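Local coordinates for aldose-aldose oxidoreductase (Caulobacter crescentus, PDB 5A04), which probably oxidises one aldose sugar and reduces another, passing hydride through an NADP(H) cofactor that stays bound to the enzyme, at residues S39-P42 with E43-K46; K46-G49 with E50-G53; H58-S61 with Y62-D66. All blocks are in the same frame, centred on the assembly; numbering follows the deposited sequence. Where two conformers were deposited one is given.

Interaction 1 (S39-P42 with E43-K46). With NDP (NADPH dihydro-nicotinamide-adenine-dinucleotide phosphate), chain G.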
loop_
_atom_site.group_PDB
_atom_site.type_symbol
_atom_site.label_atom_id
_atom_site.label_comp_id
_atom_site.label_asym_id
_atom_site.label_seq_id
_atom_site.Cartn_x
_atom_site.Cartn_y
_atom_site.Cartn_z
ATOM N N SER A 39 31.260 23.605 10.213
ATOM C CA SER A 39 30.235 24.382 9.525
ATOM C C SER A 39 30.817 25.283 8.450
ATOM O O SER A 39 31.914 25.808 8.612
ATOM C CB SER A 39 29.453 25.254 10.522
ATOM O OG SER A 39 28.429 25.981 9.849
ATOM N N GLY A 40 30.055 25.486 7.378
ATOM C CA GLY A 40 30.412 26.463 6.355
ATOM C C GLY A 40 29.865 27.854 6.652
ATOM O O GLY A 40 30.003 28.781 5.853
ATOM N N THR A 41 29.231 28.003 7.810
ATOM C CA THR A 41 28.644 29.284 8.211
ATOM C C THR A 41 29.248 29.755 9.526
ATOM O O THR A 41 28.905 29.228 10.590
ATOM C CB THR A 41 27.117 29.183 8.383
ATOM O OG1 THR A 41 26.527 28.703 7.171
ATOM C CG2 THR A 41 26.527 30.558 8.733
ATOM N N PRO A 42 30.165 30.738 9.467
ATOM C CA PRO A 42 30.885 31.154 10.678
ATOM C C PRO A 42 29.953 31.544 11.826
ATOM O O PRO A 42 30.259 31.235 12.982
ATOM C CB PRO A 42 31.713 32.352 10.192
ATOM C CG PRO A 42 31.952 32.053 8.750
ATOM C CD PRO A 42 30.683 31.411 8.259
ATOM N N GLU A 43 28.825 32.173 11.513
ATOM C CA GLU A 43 27.904 32.615 12.556
ATOM C C GLU A 43 27.313 31.429 13.312
ATOM O O GLU A 43 27.033 31.529 14.502
ATOM C CB GLU A 43 26.788 33.479 11.966
ATOM C CG GLU A 43 25.829 34.057 13.012
ATOM C CD GLU A 43 26.548 34.846 14.106
ATOM O OE1 GLU A 43 27.523 35.571 13.790
ATOM O OE2 GLU A 43 26.139 34.732 15.288
ATOM N N LYS A 44 27.140 30.299 12.630
ATOM C CA LYS A 44 26.624 29.095 13.289
ATOM C C LYS A 44 27.634 28.515 14.278
ATOM O O LYS A 44 27.266 28.004 15.335
ATOM C CB LYS A 44 26.244 28.029 12.253
ATOM C CG LYS A 44 24.978 28.332 11.480
ATOM C CD LYS A 44 24.631 27.167 10.553
ATOM C CE LYS A 44 23.542 27.544 9.583
ATOM N NZ LYS A 44 23.251 26.420 8.631
ATOM N N LEU A 45 28.914 28.580 13.931
ATOM C CA LEU A 45 29.946 28.104 14.837
ATOM C C LEU A 45 29.931 28.930 16.125
ATOM O O LEU A 45 30.113 28.401 17.221
ATOM C CB LEU A 45 31.322 28.170 14.173
ATOM C CG LEU A 45 31.535 27.197 13.016
ATOM C CD1 LEU A 45 32.875 27.498 12.328
ATOM C CD2 LEU A 45 31.508 25.761 13.534
ATOM N N LYS A 46 29.700 30.227 15.985
ATOM C CA LYS A 46 29.631 31.103 17.150
ATOM C C LYS A 46 28.393 30.773 17.972
ATOM O O LYS A 46 28.478 30.506 19.175
ATOM C CB LYS A 46 29.610 32.572 16.717
ATOM C CG LYS A 46 29.400 33.543 17.875
ATOM C CD LYS A 46 29.333 34.980 17.379
ATOM C CE LYS A 46 28.966 35.942 18.498
ATOM N NZ LYS A 46 28.729 37.310 17.958
HETATM P PA NDP G . 19.453 21.392 5.907
HETATM O O1A NDP G . 19.401 22.053 4.574
HETATM O O2A NDP G . 18.467 21.810 6.962
HETATM O O5B NDP G . 20.961 21.520 6.551
HETATM C C5B NDP G . 21.903 21.146 5.587
HETATM C C4B NDP G . 23.231 21.741 6.078
HETATM O O4B NDP G . 24.334 21.186 5.358
HETATM C C3B NDP G . 23.245 23.266 5.823
HETATM O O3B NDP G . 22.654 23.962 6.874
HETATM C C2B NDP G . 24.752 23.545 5.860
HETATM O O2B NDP G . 25.222 23.605 7.077
HETATM C C1B NDP G . 25.321 22.193 5.250
HETATM N N9A NDP G . 25.731 22.341 3.851
HETATM C C8A NDP G . 27.006 22.146 3.330
HETATM N N7A NDP G . 27.075 22.385 2.005
HETATM C C5A NDP G . 25.775 22.755 1.650
HETATM C C6A NDP G . 25.200 23.119 0.418
HETATM N N6A NDP G . 25.970 23.154 -0.723
HETATM N N1A NDP G . 23.876 23.445 0.315
HETATM C C2A NDP G . 23.167 23.385 1.504
HETATM N N3A NDP G . 23.571 23.052 2.736
HETATM C C4A NDP G . 24.912 22.738 2.790
HETATM O O3 NDP G . 19.214 19.807 5.477
HETATM P PN NDP G . 18.711 18.802 6.656
HETATM O O1N NDP G . 19.496 18.916 7.898
HETATM O O2N NDP G . 17.222 18.538 6.607
HETATM O O5D NDP G . 19.263 17.291 5.947
HETATM C C5D NDP G . 20.659 17.171 5.918
HETATM C C4D NDP G . 20.982 15.654 5.826
HETATM O O4D NDP G . 20.315 14.974 6.933
HETATM C C3D NDP G . 20.391 15.011 4.515
HETATM O O3D NDP G . 21.262 13.960 4.055
HETATM C C2D NDP G . 19.078 14.399 4.982
HETATM O O2D NDP G . 18.731 13.242 4.240
HETATM C C1D NDP G . 19.471 13.960 6.436
HETATM N N1N NDP G . 18.288 13.952 7.301
HETATM C C2N NDP G . 17.983 12.825 8.047
HETATM C C3N NDP G . 16.892 12.844 8.868
HETATM C C7N NDP G . 16.564 11.656 9.655
HETATM O O7N NDP G . 15.496 11.557 10.287
HETATM N N7N NDP G . 17.477 10.607 9.706
HETATM C C4N NDP G . 16.006 14.035 8.995
HETATM C C5N NDP G . 16.390 15.161 8.132
HETATM C C6N NDP G . 17.469 15.102 7.354
HETATM P P2B NDP G . 26.407 24.807 7.425
HETATM O O1X NDP G . 27.423 24.511 6.345
HETATM O O2X NDP G . 25.569 26.034 7.240
HETATM O O3X NDP G . 26.813 24.456 8.855
#
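Phosphate oxygen O2X of the NADPH is gripped by two side chains, Lys44 NZ at 2.7 Å and Thr41 OG1 at 2.8 Å. The lysine gets there as an extended chain: its CG stands anti to its own carbonyl carbon (chi1 -73°), and the methylenes pass obliquely across Thr41, with Lys44 CG 3.9 Å from Thr41 CB. Its ammonium also donates to Leu14 O. The other phosphate oxygens are met by the loop: Gly40 N gives its N-H to O1X at 3.0 Å, and Ser39 OG bonds to O3X at a distance too short to trust. This is the turn after the second strand of a Rossmann fold, where NADP-dependent enzymes read the 2'-phosphate. Replacing Lys44 by a methionine would probably leave O2X with less positive charge against it and Leu14 O without this donor. Ser39 OG also accepts from Thr41 N (3.0 Å), an ST turn that shapes the loop. Thr41 sits at the N-cap of helix 42-52, but its hydroxyl serves the phosphate; its carbonyl oxygen takes Lys44 N at 2.9 Å. Behind the loop, Leu45 CD2 packs on Ser39 CB at 3.7 Å.

Interaction 2 (K46-G49 with E50-G53); sequences KTYG and EQYG
Tyr48 and Tyr52, one turn apart on helix 42-52, lie side by side and point the same way. Among the apolar contacts, theirs is an edge touch: Tyr52 CE2 comes 4.2 Å from Tyr48 CD1, close to the plane of the Tyr48 ring, so the rings do not stack. Four residues apart, they leave the same side of the helix, and in both CG stands anti to the carbonyl carbon (chi1 -66° in Tyr48), so that the rings run in the same direction. There Tyr48 packs on Thr19, Met23 and Leu37, while Tyr52 packs on Met23, Pro24 and Leu34. The Thr47 methyl CG2 covers one face of the Tyr48 ring over its centre.

The backbone bonds are regular helical ones: Glu50 N to Lys46 O at 2.9 Å, Gln51 N to Thr47 O at 3.1 Å and Tyr52 N to Tyr48 O at 2.9 Å. Tyr48 O also lies in the plane of the Tyr52 ring, at its edge, 3.4 Å from CD2. At Gly53 the chain leaves helical geometry with a positive phi.

Of the polar side chains, Gln51 runs beside Tyr48, its OE1 3.9 Å from CD1 and its amide nearly parallel to the ring. Glu50 runs alongside Lys46, OE2 3.5 Å from Lys46 CG, but Lys46 NZ stays 5.0 Å from that oxygen. The opposite charges are therefore likely to attract only loosely, and the firm bonds of this turn are those of the backbone.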
loop_
_atom_site.group_PDB
_atom_site.type_symbol
_atom_site.label_atom_id
_atom_site.label_comp_id
_atom_site.label_asym_id
_atom_site.label_seq_id
_atom_site.Cartn_x
_atom_site.Cartn_y
_atom_site.Cartn_z
ATOM N N LYS A 46 29.700 30.227 15.985
ATOM C CA LYS A 46 29.631 31.103 17.150
ATOM C C LYS A 46 28.393 30.773 17.972
ATOM O O LYS A 46 28.478 30.506 19.175
ATOM C CB LYS A 46 29.610 32.572 16.717
ATOM C CG LYS A 46 29.400 33.543 17.875
ATOM C CD LYS A 46 29.333 34.980 17.379
ATOM C CE LYS A 46 28.966 35.942 18.498
ATOM N NZ LYS A 46 28.729 37.310 17.958
ATOM N N THR A 47 27.248 30.774 17.302
ATOM C CA THR A 47 25.958 30.556 17.947
ATOM C C THR A 47 25.899 29.226 18.697
ATOM O O THR A 47 25.580 29.181 19.891
ATOM C CB THR A 47 24.822 30.606 16.910
ATOM O OG1 THR A 47 24.683 31.949 16.432
ATOM C CG2 THR A 47 23.503 30.163 17.535
ATOM N N TYR A 48 26.213 28.135 18.004
ATOM C CA TYR A 48 26.096 26.825 18.629
ATOM C C TYR A 48 27.297 26.492 19.488
ATOM O O TYR A 48 27.192 25.712 20.435
ATOM C CB TYR A 48 25.876 25.751 17.559
ATOM C CG TYR A 48 24.552 25.932 16.878
ATOM C CD1 TYR A 48 23.371 25.601 17.534
ATOM C CD2 TYR A 48 24.469 26.480 15.606
ATOM C CE1 TYR A 48 22.151 25.786 16.930
ATOM C CE2 TYR A 48 23.245 26.671 14.989
ATOM C CZ TYR A 48 22.093 26.322 15.664
ATOM O OH TYR A 48 20.875 26.508 15.066
ATOM N N GLY A 49 28.447 27.070 19.154
ATOM C CA GLY A 49 29.636 26.897 19.969
ATOM C C GLY A 49 29.392 27.477 21.350
ATOM O O GLY A 49 29.752 26.884 22.368
ATOM N N GLU A 50 28.768 28.645 21.378
ATOM C CA GLU A 50 28.461 29.295 22.649
ATOM C C GLU A 50 27.373 28.547 23.413
ATOM O O GLU A 50 27.504 28.313 24.612
ATOM C CB GLU A 50 28.058 30.747 22.410
ATOM C CG GLU A 50 29.257 31.644 22.144
ATOM C CD GLU A 50 28.870 33.056 21.743
ATOM O OE1 GLU A 50 27.671 33.402 21.836
ATOM O OE2 GLU A 50 29.770 33.817 21.324
ATOM N N GLN A 51 26.305 28.157 22.726
ATOM C CA GLN A 51 25.233 27.411 23.379
ATOM C C GLN A 51 25.719 26.100 24.004
ATOM O O GLN A 51 25.342 25.764 25.134
ATOM C CB GLN A 51 24.089 27.122 22.394
ATOM C CG GLN A 51 22.951 26.300 23.024
ATOM C CD GLN A 51 21.774 26.080 22.095
ATOM O OE1 GLN A 51 21.794 26.488 20.935
ATOM N NE2 GLN A 51 20.725 25.443 22.611
ATOM N N TYR A 52 26.564 25.359 23.288
ATOM C CA TYR A 52 26.940 24.024 23.733
ATOM C C TYR A 52 28.296 23.949 24.429
ATOM O O TYR A 52 28.738 22.869 24.814
ATOM C CB TYR A 52 26.913 23.050 22.543
ATOM C CG TYR A 52 25.512 22.669 22.140
ATOM C CD1 TYR A 52 24.872 21.585 22.736
ATOM C CD2 TYR A 52 24.808 23.410 21.194
ATOM C CE1 TYR A 52 23.579 21.230 22.386
ATOM C CE2 TYR A 52 23.506 23.062 20.840
ATOM C CZ TYR A 52 22.898 21.971 21.451
ATOM O OH TYR A 52 21.613 21.614 21.110
ATOM N N GLY A 53 28.946 25.092 24.621
ATOM C CA GLY A 53 30.204 25.117 25.353
ATOM C C GLY A 53 31.342 24.466 24.585
ATOM O O GLY A 53 32.188 23.776 25.162
#

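Interaction 3 (H58-S61 with Y62-D66). With NDP (NADPH dihydro-nicotinamide-adenine-dinucleotide phosphate), chain G.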
loop_
_atom_site.group_PDB
_atom_site.type_symbol
_atom_site.label_atom_id
_atom_site.label_comp_id
_atom_site.label_asym_id
_atom_site.label_seq_id
_atom_site.Cartn_x
_atom_site.Cartn_y
_atom_site.Cartn_z
ATOM N N HIS A 58 37.774 23.916 18.921
ATOM C CA HIS A 58 37.013 22.744 18.480
ATOM C C HIS A 58 35.933 23.130 17.476
ATOM O O HIS A 58 34.961 22.390 17.271
ATOM C CB HIS A 58 36.389 22.026 19.686
ATOM C CG HIS A 58 37.387 21.354 20.578
ATOM N ND1 HIS A 58 38.510 21.998 21.062
ATOM C CD2 HIS A 58 37.431 20.095 21.080
ATOM C CE1 HIS A 58 39.200 21.163 21.817
ATOM N NE2 HIS A 58 38.565 20.005 21.851
ATOM N N ARG A 59 36.102 24.294 16.860
ATOM C CA ARG A 59 35.193 24.772 15.819
ATOM C C ARG A 59 35.948 24.815 14.495
ATOM O O ARG A 59 37.023 25.405 14.417
ATOM C CB ARG A 59 34.647 26.161 16.160
ATOM C CG ARG A 59 33.901 26.210 17.490
ATOM C CD ARG A 59 33.484 27.632 17.832
ATOM N NE ARG A 59 33.173 27.772 19.252
ATOM C CZ ARG A 59 32.797 28.916 19.823
ATOM N NH1 ARG A 59 32.674 30.014 19.089
ATOM N NH2 ARG A 59 32.529 28.959 21.125
ATOM N N TYR A 60 35.380 24.197 13.462
ATOM C CA TYR A 60 36.051 24.091 12.166
ATOM C C TYR A 60 35.162 24.605 11.042
ATOM O O TYR A 60 33.951 24.428 11.078
ATOM C CB TYR A 60 36.434 22.639 11.876
ATOM C CG TYR A 60 37.357 22.030 12.897
ATOM C CD1 TYR A 60 36.856 21.499 14.076
ATOM C CD2 TYR A 60 38.733 21.980 12.681
ATOM C CE1 TYR A 60 37.693 20.945 15.024
ATOM C CE2 TYR A 60 39.583 21.417 13.623
ATOM C CZ TYR A 60 39.053 20.903 14.795
ATOM O OH TYR A 60 39.875 20.332 15.742
ATOM N N SER A 61 35.771 25.248 10.049
ATOM C CA SER A 61 35.089 25.511 8.789
ATOM C C SER A 61 35.280 24.297 7.878
ATOM O O SER A 61 36.026 23.387 8.212
ATOM C CB SER A 61 35.635 26.767 8.122
ATOM O OG SER A 61 36.956 26.524 7.659
ATOM N N TYR A 62 34.625 24.278 6.723
ATOM C CA TYR A 62 34.910 23.205 5.771
ATOM C C TYR A 62 36.337 23.344 5.224
ATOM O O TYR A 62 36.943 22.360 4.801
ATOM C CB TYR A 62 33.898 23.196 4.622
ATOM C CG TYR A 62 32.473 22.930 5.060
ATOM C CD1 TYR A 62 32.199 22.079 6.117
ATOM C CD2 TYR A 62 31.412 23.555 4.423
ATOM C CE1 TYR A 62 30.900 21.844 6.523
ATOM C CE2 TYR A 62 30.102 23.327 4.822
ATOM C CZ TYR A 62 29.860 22.475 5.879
ATOM O OH TYR A 62 28.562 22.245 6.276
ATOM N N GLU A 63 36.883 24.558 5.247
ATOM C CA GLU A 63 38.250 24.779 4.780
ATOM C C GLU A 63 39.287 24.246 5.767
ATOM O O GLU A 63 40.364 23.806 5.365
ATOM C CB GLU A 63 38.491 26.267 4.524
ATOM C CG GLU A 63 37.599 26.849 3.438
ATOM C CD GLU A 63 37.805 28.336 3.253
ATOM O OE1 GLU A 63 38.177 29.012 4.236
ATOM O OE2 GLU A 63 37.591 28.828 2.126
ATOM N N THR A 64 38.969 24.278 7.063
ATOM C CA THR A 64 39.942 23.834 8.060
ATOM C C THR A 64 39.636 22.441 8.614
ATOM O O THR A 64 40.362 21.958 9.475
ATOM C CB THR A 64 40.051 24.822 9.266
ATOM O OG1 THR A 64 38.809 24.874 9.980
ATOM C CG2 THR A 64 40.434 26.227 8.800
ATOM N N PHE A 65 38.577 21.803 8.113
ATOM C CA PHE A 65 38.104 20.525 8.665
ATOM C C PHE A 65 39.188 19.445 8.745
ATOM O O PHE A 65 39.232 18.692 9.702
ATOM C CB PHE A 65 36.903 20.015 7.837
ATOM C CG PHE A 65 36.471 18.602 8.172
ATOM C CD1 PHE A 65 36.097 18.249 9.462
ATOM C CD2 PHE A 65 36.424 17.631 7.185
ATOM C CE1 PHE A 65 35.693 16.952 9.759
ATOM C CE2 PHE A 65 36.028 16.329 7.474
ATOM C CZ PHE A 65 35.670 15.986 8.771
ATOM N N ASP A 66 40.095 19.377 7.775
ATOM C CA ASP A 66 41.063 18.281 7.787
ATOM C C ASP A 66 42.024 18.361 8.981
ATOM O O ASP A 66 42.626 17.357 9.374
ATOM C CB ASP A 66 41.842 18.249 6.469
ATOM C CG ASP A 66 40.922 18.196 5.267
ATOM O OD1 ASP A 66 40.208 17.183 5.115
ATOM O OD2 ASP A 66 40.900 19.168 4.488
HETATM P PA NDP G . 19.453 21.392 5.907
HETATM O O1A NDP G . 19.401 22.053 4.574
HETATM O O2A NDP G . 18.467 21.810 6.962
HETATM O O5B NDP G . 20.961 21.520 6.551
HETATM C C5B NDP G . 21.903 21.146 5.587
HETATM C C4B NDP G . 23.231 21.741 6.078
HETATM O O4B NDP G . 24.334 21.186 5.358
HETATM C C3B NDP G . 23.245 23.266 5.823
HETATM O O3B NDP G . 22.654 23.962 6.874
HETATM C C2B NDP G . 24.752 23.545 5.860
HETATM O O2B NDP G . 25.222 23.605 7.077
HETATM C C1B NDP G . 25.321 22.193 5.250
HETATM N N9A NDP G . 25.731 22.341 3.851
HETATM C C8A NDP G . 27.006 22.146 3.330
HETATM N N7A NDP G . 27.075 22.385 2.005
HETATM C C5A NDP G . 25.775 22.755 1.650
HETATM C C6A NDP G . 25.200 23.119 0.418
HETATM N N6A NDP G . 25.970 23.154 -0.723
HETATM N N1A NDP G . 23.876 23.445 0.315
HETATM C C2A NDP G . 23.167 23.385 1.504
HETATM N N3A NDP G . 23.571 23.052 2.736
HETATM C C4A NDP G . 24.912 22.738 2.790
HETATM O O3 NDP G . 19.214 19.807 5.477
HETATM P PN NDP G . 18.711 18.802 6.656
HETATM O O1N NDP G . 19.496 18.916 7.898
HETATM O O2N NDP G . 17.222 18.538 6.607
HETATM O O5D NDP G . 19.263 17.291 5.947
HETATM C C5D NDP G . 20.659 17.171 5.918
HETATM C C4D NDP G . 20.982 15.654 5.826
HETATM O O4D NDP G . 20.315 14.974 6.933
HETATM C C3D NDP G . 20.391 15.011 4.515
HETATM O O3D NDP G . 21.262 13.960 4.055
HETATM C C2D NDP G . 19.078 14.399 4.982
HETATM O O2D NDP G . 18.731 13.242 4.240
HETATM C C1D NDP G . 19.471 13.960 6.436
HETATM N N1N NDP G . 18.288 13.952 7.301
HETATM C C2N NDP G . 17.983 12.825 8.047
HETATM C C3N NDP G . 16.892 12.844 8.868
HETATM C C7N NDP G . 16.564 11.656 9.655
HETATM O O7N NDP G . 15.496 11.557 10.287
HETATM N N7N NDP G . 17.477 10.607 9.706
HETATM C C4N NDP G . 16.006 14.035 8.995
HETATM C C5N NDP G . 16.390 15.161 8.132
HETATM C C6N NDP G . 17.469 15.102 7.354
HETATM P P2B NDP G . 26.407 24.807 7.425
HETATM O O1X NDP G . 27.423 24.511 6.345
HETATM O O2X NDP G . 25.569 26.034 7.240
HETATM O O3X NDP G . 26.813 24.456 8.855
HETATM O O HOH W 1 38.104 28.914 7.544
#
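Ser61 and Thr64 trade hydrogen bonds between side chain and backbone: Ser61 N donates to Thr64 OG1 at 3.1 Å, and Thr64 N donates back to Ser61 OG, also at 3.1 Å. Both bonds are bent. Each hydroxyl sits between its own backbone N and carbonyl carbon (chi1 70° in Ser61, 64° in Thr64), which folds it over the backbone so that it can face the other residue's N-H. Glu63 N adds a weak bond to Ser61 OG, and a water lies 2.7 Å from the same oxygen. The exchange pins the turn by which the chain leaves strand 59-60.

From this turn Tyr62 reaches the cofactor. Its OH makes a weak, rather short bond to O1X of the 2'-phosphate, and Tyr62 CE2 lies 3.6 Å from adenine atom C8A. The ring of Phe89 meets that of Tyr62 with the planes about 50° apart, and Arg92 holds the Tyr62 carbonyl oxygen, so both the ring and its backbone have a second-shell support.

On the strand side, Tyr60 crosses Thr64 at about a right angle, with Thr64 O at the ring edge, 3.6 Å from Tyr60 CD2; the Tyr60 hydroxyl bonds to Asn71. Farther in, Phe65 is buried against Leu12 of strand 7-12, Val38 of strand 32-38 and Ala93 of helix 86-95, while strand 59-60 forms the edge of the parallel sheet beside strand 32-38.

How the interactions relate
Going along the chain, interaction 1 turns the end of strand 32-38 into helix 42-52, interaction 2 carries on up that helix from the shared Lys46 to its far end, and interaction 3 follows once the chain has come back as strand 59-60. All three are local and run in series; none crosses another. The return strand joins them in space: Ser39 N lies 2.9 Å from Tyr60 O, a probable hydrogen bond, and the Arg59 side chain lies against the helix, NH2 3.5 Å from Gly49 C. Together they span one beta-alpha-beta unit, and interactions 1 and 3 bring the loops that follow two successive strands, 32-38 and 59-60, to the same cofactor phosphate.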